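Local coordinates for inorganic polyphosphate/ATP-glucomannokinase (Arthrobacter sp., PDB 1WOQ), which phosphorylates glucose and mannose with inorganic polyphosphate or ATP as phosphoryl donor, as a kinase of the ROK family, at residues V144-L149 and L217-G222. Sequence-based numbering, arbitrary orientation.
Sequences VLVITL and LFIVGG
Ile219 O takes the backbone N-H of Ile147, N to O 2.8 Å, and the CA-H of Val146 beside it. Ile147 O in turn accepts from Gly221 N, also at 2.8 Å. Ile219 bonds through both its backbone groups as well, since its N reaches Leu145 O at 3.0 Å. Leu145 N to Leu217 O and Leu149 N to Gly221 O complete five bonds between two parallel strands. Other CA-H groups fill in beside the N-H donors in the same way.

On one face the CD1 end of Ile219 reaches Val144 CG1 at 3.8 Å and also meets Val146 CG2. CG1 of Ile219 lies anti to its carbonyl carbon (chi1 -64°), and the extended chain beyond carries CD1 to the valines. On the other face Leu145 and Phe218 run side by side, with Leu145 CD1 4.0 Å from Phe218 CE2. Leu145 O lies at the edge of that ring. Further along, Leu149 CD1 crosses to Val220 CG1 at 3.8 Å. Helix 195-213 packs on the leucine and phenylalanine face, where Phe206 meets the Phe218 ring edge-to-face.

At Gly221 the partner strand comes close, with Thr148 CA 4.1 Å from Gly221 CA. The nearest atoms of the Thr148 side chain and the bound beta-D-glucopyranose are about 4 Å apart. Strand 143-149 is the middle strand of a mixed five-stranded sheet, and 217-221 lies next to it, in order 3-2-1-4-5, characteristic of the actin-like ATPase fold to which ROK kinases belong.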
# COMPACT_ATOMS: atom_id res chain seq x y z
N VAL A 144 -14.89 2.25 5.35
CA VAL A 144 -13.77 1.67 6.08
C VAL A 144 -12.51 2.34 5.54
O VAL A 144 -12.24 2.29 4.35
CB VAL A 144 -13.68 0.14 5.85
CG1 VAL A 144 -12.41 -0.41 6.49
CG2 VAL A 144 -14.91 -0.54 6.45
N LEU A 145 -11.74 2.98 6.42
CA LEU A 145 -10.54 3.66 5.97
C LEU A 145 -9.28 2.98 6.48
O LEU A 145 -9.07 2.86 7.68
CB LEU A 145 -10.56 5.13 6.41
CG LEU A 145 -11.80 5.92 5.95
CD1 LEU A 145 -11.74 7.34 6.50
CD2 LEU A 145 -11.87 5.93 4.43
N VAL A 146 -8.45 2.53 5.55
CA VAL A 146 -7.20 1.87 5.89
C VAL A 146 -6.10 2.93 5.77
O VAL A 146 -5.82 3.43 4.69
CB VAL A 146 -6.90 0.71 4.92
CG1 VAL A 146 -5.67 -0.06 5.38
CG2 VAL A 146 -8.10 -0.22 4.84
N ILE A 147 -5.52 3.30 6.91
CA ILE A 147 -4.48 4.31 6.95
C ILE A 147 -3.14 3.63 7.20
O ILE A 147 -2.97 2.95 8.20
CB ILE A 147 -4.74 5.31 8.10
CG1 ILE A 147 -6.12 5.97 7.93
CG2 ILE A 147 -3.64 6.36 8.15
CD1 ILE A 147 -6.29 6.78 6.65
N THR A 148 -2.20 3.81 6.28
CA THR A 148 -0.88 3.19 6.44
C THR A 148 0.15 4.21 6.92
O THR A 148 0.23 5.33 6.41
CB THR A 148 -0.40 2.55 5.12
OG1 THR A 148 -0.20 3.55 4.12
CG2 THR A 148 -1.43 1.55 4.61
N LEU A 149 0.93 3.82 7.92
CA LEU A 149 1.95 4.69 8.49
C LEU A 149 3.35 4.17 8.16
O LEU A 149 3.74 3.10 8.61
CB LEU A 149 1.77 4.77 10.01
CG LEU A 149 0.38 5.20 10.49
CD1 LEU A 149 0.29 5.05 12.00
CD2 LEU A 149 0.11 6.64 10.07
N LEU A 217 -15.02 1.97 10.55
CA LEU A 217 -13.80 1.39 11.10
C LEU A 217 -12.54 2.01 10.52
O LEU A 217 -12.51 2.42 9.36
CB LEU A 217 -13.78 -0.12 10.80
CG LEU A 217 -12.56 -0.95 11.20
CD1 LEU A 217 -12.52 -1.09 12.71
CD2 LEU A 217 -12.63 -2.33 10.54
N PHE A 218 -11.50 2.07 11.34
CA PHE A 218 -10.19 2.56 10.93
C PHE A 218 -9.30 1.33 11.03
O PHE A 218 -9.36 0.61 12.02
CB PHE A 218 -9.64 3.60 11.92
CG PHE A 218 -10.04 5.01 11.62
CD1 PHE A 218 -10.59 5.81 12.63
CD2 PHE A 218 -9.81 5.58 10.37
CE1 PHE A 218 -10.90 7.15 12.40
CE2 PHE A 218 -10.11 6.93 10.13
CZ PHE A 218 -10.66 7.71 11.15
N ILE A 219 -8.48 1.08 10.02
CA ILE A 219 -7.55 -0.04 10.05
C ILE A 219 -6.18 0.59 9.84
O ILE A 219 -5.96 1.28 8.85
CB ILE A 219 -7.82 -1.05 8.92
CG1 ILE A 219 -9.20 -1.68 9.10
CG2 ILE A 219 -6.75 -2.14 8.94
CD1 ILE A 219 -9.64 -2.56 7.94
N VAL A 220 -5.27 0.37 10.78
CA VAL A 220 -3.94 0.96 10.68
C VAL A 220 -2.92 -0.01 10.11
O VAL A 220 -2.64 -1.06 10.69
CB VAL A 220 -3.46 1.47 12.05
CG1 VAL A 220 -2.10 2.14 11.90
CG2 VAL A 220 -4.48 2.45 12.62
N GLY A 221 -2.35 0.37 8.96
CA GLY A 221 -1.35 -0.45 8.31
C GLY A 221 0.02 0.20 8.34
O GLY A 221 0.24 1.16 9.08
N GLY A 222 0.93 -0.31 7.52
CA GLY A 222 2.27 0.24 7.48
C GLY A 222 3.16 -0.50 8.46
O GLY A 222 2.68 -1.17 9.37